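Possible TctC subunit of the Tripartite Tricarboxylate Transport(TTT) Family (Rhodopseudomonas palustris, PDB 6HKE) binds malate of either hand in the periplasm and probably delivers it to the membrane components of a tripartite tricarboxylate transporter for high-affinity C4-dicarboxylate uptake. Local coordinates at residues 55-58 and 59-62; 95-98 and 99-103; 143-146 and 147-151; 242-245 and 246-249; 295-298 and 299-303. The protein carries 2 engineered substitutions. One frame throughout, in Å; residues are numbered along the deposited sequence.

Contact 1. Residues 55-58 and 59-62; sequences LGAG and GTLA
The carbonyl plane of G56 is used on both faces: L61 N comes over one and G59 N over the other, each well above the plane rather than on a lone pair. The bond from L61 N to G56 O is 3.2 Å long and the straighter of the two (158°, against 144° for G59 N). A water lies 3.0 Å from G56 O and probably donates to it, while accepting from A62 N. Above the A57 carbonyl plane sits T60 N, 3.0 Å from A57 O, and T60 OG1 approaches the same oxygen at a very short 2.5 Å, a length best treated as doubtful. This glycine-rich turn leads from strand 49-53 into helix 61-67, and all four residues from G56 to G59 have positive phi. A CB on G56 would clash with L61 CD2, and one on G59 with G58 O. T60 holds OG1 between its backbone N and carbonyl carbon (chi1 66°), which directs the hydroxyl back to A57. A valine in place of T60 would probably leave A57 O facing a methyl, with the backbone amide as the turn's remaining donor to it. A57 CB rests on L61 CB at 3.8 Å, while G59 CA lies about 7 Å from the nearest atom of bound malate.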
loop_
_atom_site.group_PDB
_atom_site.type_symbol
_atom_site.label_atom_id
_atom_site.label_comp_id
_atom_site.label_asym_id
_atom_site.label_seq_id
_atom_site.Cartn_x
_atom_site.Cartn_y
_atom_site.Cartn_z
ATOM N N LEU A 55 13.762 -5.133 -3.420
ATOM C CA LEU A 55 13.520 -5.231 -1.965
ATOM C C LEU A 55 14.661 -4.542 -1.243
ATOM O O LEU A 55 15.788 -4.555 -1.770
ATOM C CB LEU A 55 13.452 -6.699 -1.560
ATOM C CG LEU A 55 12.640 -7.567 -2.505
ATOM C CD1 LEU A 55 12.604 -9.004 -2.014
ATOM C CD2 LEU A 55 11.248 -6.983 -2.687
ATOM N N GLY A 56 14.369 -4.030 -0.054
ATOM C CA GLY A 56 15.396 -3.545 0.880
ATOM C C GLY A 56 14.974 -2.259 1.547
ATOM O O GLY A 56 14.135 -1.535 0.969
ATOM N N ALA A 57 15.540 -2.014 2.729
ATOM C CA ALA A 57 15.513 -0.725 3.439
ATOM C C ALA A 57 14.054 -0.441 3.781
ATOM O O ALA A 57 13.575 0.673 3.515
ATOM C CB ALA A 57 16.151 0.348 2.583
ATOM N N GLY A 58 13.379 -1.484 4.283
ATOM C CA GLY A 58 11.948 -1.506 4.626
ATOM C C GLY A 58 11.067 -0.863 3.570
ATOM O O GLY A 58 10.137 -0.133 3.939
ATOM N N GLY A 59 11.321 -1.146 2.302
ATOM C CA GLY A 59 10.418 -0.751 1.209
ATOM C C GLY A 59 10.818 0.571 0.583
ATOM O O GLY A 59 10.075 1.028 -0.304
ATOM N N THR A 60 11.958 1.149 0.995
ATOM C CA THR A 60 12.403 2.500 0.565
ATOM C C THR A 60 13.608 2.461 -0.366
ATOM O O THR A 60 13.826 3.501 -0.996
ATOM C CB THR A 60 12.727 3.401 1.757
ATOM O OG1 THR A 60 13.866 2.856 2.418
ATOM C CG2 THR A 60 11.549 3.526 2.699
ATOM N N LEU A 61 14.356 1.352 -0.436
ATOM C CA LEU A 61 15.513 1.194 -1.351
ATOM C C LEU A 61 15.083 1.436 -2.799
ATOM O O LEU A 61 15.813 2.136 -3.489
ATOM C CB LEU A 61 16.136 -0.198 -1.222
ATOM C CG LEU A 61 17.241 -0.492 -2.243
ATOM C CD1 LEU A 61 18.469 0.360 -1.969
ATOM C CD2 LEU A 61 17.617 -1.960 -2.237
ATOM N N ALA A 62 13.969 0.858 -3.258
ATOM C CA ALA A 62 13.498 1.014 -4.651
ATOM C C ALA A 62 13.380 2.503 -4.971
ATOM O O ALA A 62 13.927 2.923 -6.004
ATOM C CB ALA A 62 12.185 0.329 -4.876
HETATM O O HOH W 1 12.734 -1.294 -1.729
#

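Contact 2. Residues 95-98 and 99-103; sequences AYRP and DKDFT
R97 and D101 close the last turn of the loop between helix 82-90 and strand 102-118, and their side chains meet at about a right angle. The backbone makes an alpha turn, with D101 N bonded to R97 O at 3.0 Å; K100 N adds a weak bond to the same oxygen. R97 grips the carboxylate side-on, NE reaching D101 OD2 at 3.1 Å and NH2 reaching D101 OD1 at 3.0 Å. Both oxygens lie in the guanidinium plane, yet the carboxylate is turned 46° from it, so both nitrogens approach from above the carboxylate plane. The bend of the arginine at chi3 folds the guanidinium back over the turn, where K100 CB lies 3.5 Å above the centre of one face. K100 NZ turns back to D99 OD2 in a weak salt bridge.

F102 directs its edge at the face of Y96 in an offset edge-to-face pair, with planes at 85° and centroids 5.4 Å apart. Y96 CD1 and F102 CE2 make the nearest approach of the two rings. The tyrosine is fixed at its far end by T83, whose carbonyl O is bonded to Y96 OH, and its ring also packs on helix 61-67. D101 OD2 has a second donor, R97 N, which meets it on the anti side at 2.8 Å with a nearly straight N-H (168°).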
loop_
_atom_site.group_PDB
_atom_site.type_symbol
_atom_site.label_atom_id
_atom_site.label_comp_id
_atom_site.label_asym_id
_atom_site.label_seq_id
_atom_site.Cartn_x
_atom_site.Cartn_y
_atom_site.Cartn_z
ATOM N N ALA A 95 16.006 8.545 2.824
ATOM C CA ALA A 95 17.036 8.956 1.837
ATOM C C ALA A 95 16.457 9.923 0.796
ATOM O O ALA A 95 17.238 10.496 0.059
ATOM C CB ALA A 95 17.648 7.741 1.176
ATOM N N TYR A 96 15.145 10.129 0.758
ATOM C CA TYR A 96 14.473 10.974 -0.259
ATOM C C TYR A 96 13.336 11.722 0.419
ATOM O O TYR A 96 12.946 11.350 1.532
ATOM C CB TYR A 96 13.953 10.119 -1.419
ATOM C CG TYR A 96 13.034 9.005 -0.989
ATOM C CD1 TYR A 96 11.697 9.239 -0.714
ATOM C CD2 TYR A 96 13.506 7.715 -0.832
ATOM C CE1 TYR A 96 10.846 8.225 -0.308
ATOM C CE2 TYR A 96 12.675 6.694 -0.407
ATOM C CZ TYR A 96 11.337 6.941 -0.158
ATOM O OH TYR A 96 10.524 5.926 0.259
ATOM N N ARG A 97 12.865 12.768 -0.244
ATOM C CA ARG A 97 11.627 13.509 0.086
ATOM C C ARG A 97 10.570 13.002 -0.896
ATOM O O ARG A 97 10.752 13.078 -2.107
ATOM C CB ARG A 97 11.925 15.009 -0.011
ATOM C CG ARG A 97 13.224 15.419 0.688
ATOM C CD ARG A 97 13.782 16.764 0.261
ATOM N NE ARG A 97 14.181 16.734 -1.136
ATOM C CZ ARG A 97 14.446 17.805 -1.881
ATOM N NH1 ARG A 97 14.358 19.024 -1.365
ATOM N NH2 ARG A 97 14.799 17.654 -3.151
ATOM N N PRO A 98 9.466 12.381 -0.450
ATOM C CA PRO A 98 8.493 11.855 -1.404
ATOM C C PRO A 98 7.815 12.948 -2.238
ATOM O O PRO A 98 7.388 12.619 -3.322
ATOM C CB PRO A 98 7.466 11.124 -0.540
ATOM C CG PRO A 98 8.181 10.883 0.766
ATOM C CD PRO A 98 9.137 12.051 0.941
ATOM N N ASP A 99 7.735 14.188 -1.737
ATOM C CA ASP A 99 7.156 15.336 -2.494
ATOM C C ASP A 99 8.159 15.847 -3.529
ATOM O O ASP A 99 7.730 16.100 -4.650
ATOM C CB ASP A 99 6.635 16.486 -1.619
ATOM C CG ASP A 99 7.463 16.875 -0.404
ATOM O OD1 ASP A 99 8.412 16.141 -0.061
ATOM O OD2 ASP A 99 7.110 17.899 0.217
ATOM N N LYS A 100 9.439 15.967 -3.189
ATOM C CA LYS A 100 10.386 16.810 -3.955
ATOM C C LYS A 100 11.409 15.988 -4.743
ATOM O O LYS A 100 12.038 16.562 -5.646
ATOM C CB LYS A 100 11.074 17.771 -2.992
ATOM C CG LYS A 100 10.163 18.874 -2.469
ATOM C CD LYS A 100 10.818 19.724 -1.397
ATOM C CE LYS A 100 10.087 21.025 -1.157
ATOM N NZ LYS A 100 8.845 20.805 -0.383
ATOM N N ASP A 101 11.577 14.696 -4.467
ATOM C CA ASP A 101 12.588 13.871 -5.185
ATOM C C ASP A 101 11.900 13.031 -6.273
ATOM O O ASP A 101 12.571 12.154 -6.847
ATOM C CB ASP A 101 13.428 13.091 -4.174
ATOM C CG ASP A 101 14.408 13.990 -3.445
ATOM O OD1 ASP A 101 15.011 14.848 -4.119
ATOM O OD2 ASP A 101 14.556 13.841 -2.221
ATOM N N PHE A 102 10.629 13.326 -6.575
ATOM C CA PHE A 102 9.786 12.576 -7.539
ATOM C C PHE A 102 8.865 13.524 -8.292
ATOM O O PHE A 102 8.393 14.540 -7.727
ATOM C CB PHE A 102 8.952 11.491 -6.853
ATOM C CG PHE A 102 9.817 10.482 -6.154
ATOM C CD1 PHE A 102 10.428 9.464 -6.861
ATOM C CD2 PHE A 102 10.120 10.628 -4.813
ATOM C CE1 PHE A 102 11.279 8.569 -6.225
ATOM C CE2 PHE A 102 10.963 9.730 -4.180
ATOM C CZ PHE A 102 11.528 8.689 -4.881
ATOM N N THR A 103 8.643 13.177 -9.554
ATOM C CA THR A 103 7.564 13.734 -10.386
ATOM C C THR A 103 6.420 12.733 -10.326
ATOM O O THR A 103 6.523 11.641 -10.898
ATOM C CB THR A 103 8.062 14.071 -11.793
ATOM O OG1 THR A 103 9.090 15.034 -11.581
ATOM C CG2 THR A 103 6.975 14.630 -12.683
#

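Contact 3. Residues 143-146 and 147-151; sequences AHAG and FGSVS. With LMR ((2S)-2-hydroxybutanedioic acid), chain E; MLT (D-malate), chain D.
The malate pocket is built here on the turn joining strand 141-144 to helix 150-162, within a beta-alpha-beta unit. Both enantiomers are modelled, and in each the first two amides of the helix grip one carboxylate. In the (2S) form V150 N reaches O1A at 3.0 Å and S151 N reaches O1B at 2.7 Å. In D-malate V150 N reaches O1 at 2.6 Å and S151 N reaches O2 at 3.2 Å. S151 OG is also within bonding distance of that carboxylate, its proton's acceptor unsettled; it accepts from A145 N at 2.8 Å, tying the residue just after the strand to the helix's first turn. The type I turn from G146 to S149 is closed twice at G146 O: S149 N arrives above the carbonyl plane, whereas S149 OG donates in the plane, on a lone pair, at 2.6 Å. S149 is the N-cap, and its OG, between the backbone N and carbonyl carbon (chi1 79°), also accepts from Y152 N and weakly from A145 N. T30 and T174 also bond both forms, H80 and Q192 the (2S) form. The helix's amino end, with two amides on one carboxylate, is likely to help stabilise its negative charge.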
loop_
_atom_site.group_PDB
_atom_site.type_symbol
_atom_site.label_atom_id
_atom_site.label_comp_id
_atom_site.label_asym_id
_atom_site.label_seq_id
_atom_site.Cartn_x
_atom_site.Cartn_y
_atom_site.Cartn_z
ATOM N N ALA A 143 3.218 -8.777 11.988
ATOM C CA ALA A 143 3.898 -8.801 10.679
ATOM C C ALA A 143 3.762 -7.425 10.023
ATOM O O ALA A 143 2.673 -6.827 10.084
ATOM C CB ALA A 143 3.326 -9.909 9.831
ATOM N N HIS A 144 4.839 -6.942 9.409
ATOM C CA HIS A 144 4.838 -5.757 8.509
ATOM C C HIS A 144 5.914 -5.978 7.442
ATOM O O HIS A 144 6.695 -6.941 7.597
ATOM C CB HIS A 144 5.039 -4.478 9.322
ATOM C CG HIS A 144 6.325 -4.448 10.070
ATOM N ND1 HIS A 144 7.513 -4.104 9.465
ATOM C CD2 HIS A 144 6.615 -4.707 11.365
ATOM C CE1 HIS A 144 8.494 -4.139 10.353
ATOM N NE2 HIS A 144 7.969 -4.512 11.540
ATOM N N ALA A 145 5.943 -5.133 6.410
ATOM C CA ALA A 145 6.936 -5.139 5.316
ATOM C C ALA A 145 7.924 -3.963 5.439
ATOM O O ALA A 145 8.420 -3.485 4.392
ATOM C CB ALA A 145 6.201 -5.110 4.004
ATOM N N GLY A 146 8.270 -3.541 6.660
ATOM C CA GLY A 146 9.320 -2.531 6.920
ATOM C C GLY A 146 8.764 -1.137 7.188
ATOM O O GLY A 146 7.570 -0.877 6.885
ATOM N N PHE A 147 9.614 -0.235 7.681
ATOM C CA PHE A 147 9.211 1.095 8.208
ATOM C C PHE A 147 8.633 1.977 7.080
ATOM O O PHE A 147 7.937 2.953 7.394
ATOM C CB PHE A 147 10.379 1.723 8.987
ATOM C CG PHE A 147 10.847 0.962 10.216
ATOM C CD1 PHE A 147 10.133 -0.122 10.732
ATOM C CD2 PHE A 147 12.016 1.336 10.872
ATOM C CE1 PHE A 147 10.565 -0.799 11.864
ATOM C CE2 PHE A 147 12.450 0.653 11.999
ATOM C CZ PHE A 147 11.723 -0.409 12.495
ATOM N N GLY A 148 8.863 1.641 5.808
ATOM C CA GLY A 148 8.304 2.369 4.652
ATOM C C GLY A 148 7.021 1.728 4.141
ATOM O O GLY A 148 6.492 2.192 3.118
ATOM N N SER A 149 6.524 0.713 4.839
ATOM C CA SER A 149 5.342 -0.097 4.437
ATOM C C SER A 149 4.052 0.479 5.040
ATOM O O SER A 149 4.096 1.142 6.095
ATOM C CB SER A 149 5.545 -1.575 4.760
ATOM O OG SER A 149 5.331 -1.883 6.134
ATOM N N VAL A 150 2.946 0.247 4.337
ATOM C CA VAL A 150 1.554 0.485 4.794
ATOM C C VAL A 150 1.305 -0.394 6.019
ATOM O O VAL A 150 0.680 0.100 6.970
ATOM C CB VAL A 150 0.543 0.150 3.682
ATOM C CG1 VAL A 150 -0.871 0.175 4.221
ATOM C CG2 VAL A 150 0.676 1.080 2.488
ATOM N N SER A 151 1.718 -1.662 5.944
ATOM C CA SER A 151 1.498 -2.670 7.005
ATOM C C SER A 151 2.101 -2.131 8.302
ATOM O O SER A 151 1.416 -2.223 9.326
ATOM C CB SER A 151 2.050 -4.042 6.649
ATOM O OG SER A 151 3.400 -3.975 6.190
HETATM C C1 LMR E . 2.963 -2.684 2.482
HETATM O O1A LMR E . 3.673 -1.704 2.205
HETATM O O1B LMR E . 2.487 -2.918 3.624
HETATM C C2 LMR E . 2.633 -3.661 1.343
HETATM O O2 LMR E . 2.132 -3.043 0.162
HETATM C C3 LMR E . 3.838 -4.508 0.923
HETATM C C4 LMR E . 3.461 -5.201 -0.375
HETATM O O4A LMR E . 3.360 -6.442 -0.360
HETATM O O4B LMR E . 3.226 -4.495 -1.387
HETATM C C1 MLT D . 3.141 -2.534 2.256
HETATM O O1 MLT D . 3.281 -1.291 2.281
HETATM O O2 MLT D . 2.813 -3.156 3.292
HETATM C C2 MLT D . 3.417 -3.267 0.963
HETATM O O3 MLT D . 2.768 -2.757 -0.220
HETATM C C3 MLT D . 2.941 -4.688 1.013
HETATM C C4 MLT D . 3.353 -5.240 -0.327
HETATM O O4 MLT D . 3.010 -4.643 -1.383
HETATM O O5 MLT D . 4.062 -6.267 -0.295
HETATM O O HOH W 2 0.968 -4.890 10.348
#

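Contact 4. Residues 242-245 and 246-249; sequences FAPR and GTPE
T247 is hydrogen-bonded to P244 twice, through its main chain and side chain. T247 N reaches P244 O at 3.3 Å, closing a type II beta turn over P244 to T247, and T247 OG1 donates to the same oxygen at 2.8 Å. Both donors come from the same face of the carbonyl plane, the hydroxyl tilted 24° from it and the amide 32°. The double grip follows from the threonine's first torsion (chi1 -60°), which sets OG1 beside its own backbone N. Backbone conformation is the second element: G246 has a positive phi, and a CB at this site would run into R245 O.

Van der Waals contacts lie on the strand side of the turn. A243 CB rests 3.3 Å from T247 OG1 and 3.9 Å from T247 CG2, while P244 CD lies 3.5 Å from OG1, setting carbon from two residues against the hydroxyl. R245 CB is directed away yet still touches G246 N, and R245 NH1 is hydrogen-bonded to F102 O.

The turn lies away from the malate site. It leads from strand 236-244, where A243 pairs with T103 of strand 102-118, to P248, the N-cap of helix 249-263, and T247 packs on P71.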
loop_
_atom_site.group_PDB
_atom_site.type_symbol
_atom_site.label_atom_id
_atom_site.label_comp_id
_atom_site.label_asym_id
_atom_site.label_seq_id
_atom_site.Cartn_x
_atom_site.Cartn_y
_atom_site.Cartn_z
ATOM N N PHE A 242 5.195 7.239 -9.861
ATOM C CA PHE A 242 6.111 8.410 -9.835
ATOM C C PHE A 242 7.308 8.181 -10.768
ATOM O O PHE A 242 7.663 7.020 -11.035
ATOM C CB PHE A 242 6.677 8.624 -8.430
ATOM C CG PHE A 242 5.659 8.724 -7.323
ATOM C CD1 PHE A 242 4.968 7.604 -6.890
ATOM C CD2 PHE A 242 5.425 9.930 -6.688
ATOM C CE1 PHE A 242 4.051 7.695 -5.851
ATOM C CE2 PHE A 242 4.525 10.010 -5.638
ATOM C CZ PHE A 242 3.837 8.897 -5.226
ATOM N N ALA A 243 7.913 9.288 -11.210
ATOM C CA ALA A 243 9.109 9.349 -12.074
ATOM C C ALA A 243 10.199 10.080 -11.307
ATOM O O ALA A 243 9.910 10.752 -10.310
ATOM C CB ALA A 243 8.793 10.046 -13.376
ATOM N N PRO A 244 11.478 9.961 -11.728
ATOM C CA PRO A 244 12.554 10.727 -11.107
ATOM C C PRO A 244 12.212 12.207 -11.263
ATOM O O PRO A 244 11.504 12.542 -12.204
ATOM C CB PRO A 244 13.814 10.277 -11.861
ATOM C CG PRO A 244 13.445 8.907 -12.385
ATOM C CD PRO A 244 11.984 9.037 -12.759
ATOM N N ARG A 245 12.656 13.037 -10.318
ATOM C CA ARG A 245 12.366 14.489 -10.353
ATOM C C ARG A 245 12.992 15.030 -11.638
ATOM O O ARG A 245 14.042 14.529 -12.024
ATOM C CB ARG A 245 12.873 15.176 -9.088
ATOM C CG ARG A 245 12.289 16.563 -8.873
ATOM C CD ARG A 245 10.773 16.587 -8.845
ATOM N NE ARG A 245 10.273 17.887 -8.412
ATOM C CZ ARG A 245 9.060 18.115 -7.917
ATOM N NH1 ARG A 245 8.181 17.130 -7.798
ATOM N NH2 ARG A 245 8.722 19.340 -7.539
ATOM N N GLY A 246 12.298 15.915 -12.340
ATOM C CA GLY A 246 12.797 16.499 -13.604
ATOM C C GLY A 246 12.399 15.708 -14.841
ATOM O O GLY A 246 12.858 16.090 -15.922
ATOM N N THR A 247 11.588 14.652 -14.712
ATOM C CA THR A 247 11.044 13.912 -15.878
ATOM C C THR A 247 10.156 14.907 -16.622
ATOM O O THR A 247 9.271 15.510 -16.013
ATOM C CB THR A 247 10.311 12.617 -15.500
ATOM O OG1 THR A 247 11.191 11.726 -14.817
ATOM C CG2 THR A 247 9.773 11.883 -16.711
ATOM N N PRO A 248 10.442 15.172 -17.919
ATOM C CA PRO A 248 9.717 16.183 -18.682
ATOM C C PRO A 248 8.200 15.981 -18.606
ATOM O O PRO A 248 7.741 14.826 -18.651
ATOM C CB PRO A 248 10.259 15.969 -20.102
ATOM C CG PRO A 248 11.680 15.504 -19.876
ATOM C CD PRO A 248 11.533 14.561 -18.703
ATOM N N GLU A 249 7.467 17.095 -18.503
ATOM C CA GLU A 249 5.986 17.118 -18.362
ATOM C C GLU A 249 5.311 16.397 -19.530
ATOM O O GLU A 249 4.349 15.679 -19.307
ATOM C CB GLU A 249 5.490 18.544 -18.127
ATOM C CG GLU A 249 5.970 19.149 -16.799
ATOM C CD GLU A 249 6.059 18.268 -15.547
ATOM O OE1 GLU A 249 5.028 18.093 -14.862
ATOM O OE2 GLU A 249 7.176 17.762 -15.241
#

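Contact 5. Residues 295-298 and 299-303; sequences QEEI and SRWED
S299, in the last helix of the fold (287-305), binds Q295 one turn earlier. Its N and its OG both reach Q295 O, from opposite faces of the carbonyl plane, the hydroxyl at 2.8 Å. R300 follows, its N bonded to E296 O. Its side chain leaves with CG opposite the backbone N (chi1 -176°) and bends at chi2, which brings NH2 to a long salt bridge with E297 OE1 at 3.6 Å; NH1 is bonded to Q234 O. W301 lies alongside E297, both side chains pointing the same way, and its NE1 makes a short but bent, weak bond to E297 OE1 (2.7 Å, 126°). The carboxylate and indole planes are 48° apart. R300 CD lies 3.7 Å above one face of the indole, toward its rim, and the ring packs on helices 82-90 and 150-162. E297 OE2 is taken by W238 NE1, so an alanine in place of E297 would probably strip two tryptophans of an acceptor and leave R300 without its nearby negative charge. E302 runs extended beside I298, and E302 OE2 ends 3.7 Å from I298 CG2.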
loop_
_atom_site.group_PDB
_atom_site.type_symbol
_atom_site.label_atom_id
_atom_site.label_comp_id
_atom_site.label_asym_id
_atom_site.label_seq_id
_atom_site.Cartn_x
_atom_site.Cartn_y
_atom_site.Cartn_z
ATOM N N GLN A 295 1.388 15.191 -0.109
ATOM C CA GLN A 295 1.504 16.326 0.851
ATOM C C GLN A 295 0.657 16.016 2.095
ATOM O O GLN A 295 1.197 16.102 3.218
ATOM C CB GLN A 295 1.096 17.646 0.197
ATOM C CG GLN A 295 1.779 18.852 0.814
ATOM C CD GLN A 295 3.258 18.917 0.505
ATOM O OE1 GLN A 295 3.738 18.468 -0.546
ATOM N NE2 GLN A 295 3.999 19.512 1.428
ATOM N N GLU A 296 -0.601 15.616 1.896
ATOM C CA GLU A 296 -1.567 15.306 2.985
ATOM C C GLU A 296 -1.088 14.094 3.788
ATOM O O GLU A 296 -1.151 14.152 5.018
ATOM C CB GLU A 296 -2.961 15.061 2.411
ATOM C CG GLU A 296 -3.650 16.340 1.991
ATOM C CD GLU A 296 -4.871 16.149 1.108
ATOM O OE1 GLU A 296 -5.038 15.039 0.553
ATOM O OE2 GLU A 296 -5.654 17.119 0.965
ATOM N N GLU A 297 -0.615 13.040 3.117
ATOM C CA GLU A 297 -0.105 11.825 3.806
ATOM C C GLU A 297 1.109 12.200 4.659
ATOM O O GLU A 297 1.144 11.785 5.819
ATOM C CB GLU A 297 0.243 10.691 2.839
ATOM C CG GLU A 297 -0.082 9.318 3.409
ATOM C CD GLU A 297 -1.507 9.159 3.933
ATOM O OE1 GLU A 297 -1.661 8.946 5.152
ATOM O OE2 GLU A 297 -2.466 9.241 3.133
ATOM N N ILE A 298 2.053 12.973 4.129
ATOM C CA ILE A 298 3.272 13.372 4.899
ATOM C C ILE A 298 2.829 14.037 6.212
ATOM O O ILE A 298 3.359 13.627 7.262
ATOM C CB ILE A 298 4.220 14.266 4.070
ATOM C CG1 ILE A 298 4.910 13.466 2.961
ATOM C CG2 ILE A 298 5.235 14.973 4.964
ATOM C CD1 ILE A 298 5.811 14.278 2.043
ATOM N N SER A 299 1.896 14.997 6.155
ATOM C CA SER A 299 1.440 15.823 7.311
ATOM C C SER A 299 0.657 14.954 8.290
ATOM O O SER A 299 0.848 15.130 9.520
ATOM C CB SER A 299 0.578 17.001 6.908
ATOM O OG SER A 299 0.935 17.505 5.640
ATOM N N ARG A 300 -0.228 14.103 7.755
ATOM C CA ARG A 300 -1.102 13.192 8.537
ATOM C C ARG A 300 -0.210 12.374 9.487
ATOM O O ARG A 300 -0.480 12.382 10.691
ATOM C CB ARG A 300 -1.967 12.373 7.565
ATOM C CG ARG A 300 -2.989 11.460 8.221
ATOM C CD ARG A 300 -2.342 10.184 8.729
ATOM N NE ARG A 300 -3.224 9.302 9.497
ATOM C CZ ARG A 300 -3.989 8.340 8.987
ATOM N NH1 ARG A 300 -4.727 7.607 9.802
ATOM N NH2 ARG A 300 -4.020 8.112 7.683
ATOM N N TRP A 301 0.862 11.755 8.983
ATOM C CA TRP A 301 1.750 10.870 9.788
ATOM C C TRP A 301 2.711 11.673 10.667
ATOM O O TRP A 301 3.195 11.085 11.646
ATOM C CB TRP A 301 2.490 9.873 8.892
ATOM C CG TRP A 301 1.525 8.892 8.313
ATOM C CD1 TRP A 301 0.942 8.956 7.087
ATOM C CD2 TRP A 301 0.908 7.788 8.994
ATOM N NE1 TRP A 301 0.066 7.923 6.925
ATOM C CE2 TRP A 301 0.008 7.198 8.083
ATOM C CE3 TRP A 301 1.051 7.219 10.260
ATOM C CZ2 TRP A 301 -0.740 6.068 8.397
ATOM C CZ3 TRP A 301 0.303 6.109 10.572
ATOM C CH2 TRP A 301 -0.565 5.532 9.648
ATOM N N GLU A 302 2.998 12.933 10.322
ATOM C CA GLU A 302 3.699 13.885 11.227
ATOM C C GLU A 302 2.809 14.132 12.455
ATOM O O GLU A 302 3.360 14.124 13.542
ATOM C CB GLU A 302 4.077 15.175 10.496
ATOM C CG GLU A 302 5.421 15.099 9.777
ATOM C CD GLU A 302 5.676 16.121 8.664
ATOM O OE1 GLU A 302 4.738 16.873 8.303
ATOM O OE2 GLU A 302 6.817 16.150 8.130
ATOM N N ASP A 303 1.486 14.286 12.282
ATOM C CA ASP A 303 0.482 14.447 13.378
ATOM C C ASP A 303 0.394 13.189 14.259
ATOM O O ASP A 303 0.345 13.358 15.499
ATOM C CB ASP A 303 -0.925 14.752 12.857
ATOM C CG ASP A 303 -1.087 16.144 12.272
ATOM O OD1 ASP A 303 -0.062 16.767 11.939
ATOM O OD2 ASP A 303 -2.241 16.582 12.128
#

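Contact 3 holds the malate itself, and contact 1 is tied directly to it: G58 O and G148 N form a probable hydrogen bond of 2.9 Å, and the centres of the two contacts are 10 Å apart. Contact 1 also passes to contact 2, where T60 O packs 3.4 Å from Y96 CE2. Contacts 2 and 4 lie on neighbouring strands, 102-118 and 236-244, and K100 O packs 3.2 Å from R245 CG. Contact 5 leans on contact 2, with I298 CD1 3.8 Å from D99 OD1, and W301 stands about 10 Å from the nearest atom of bound D-malate. Of the other contacts, contact 4 lies farthest from contact 3, with nearest atoms about 11 Å apart.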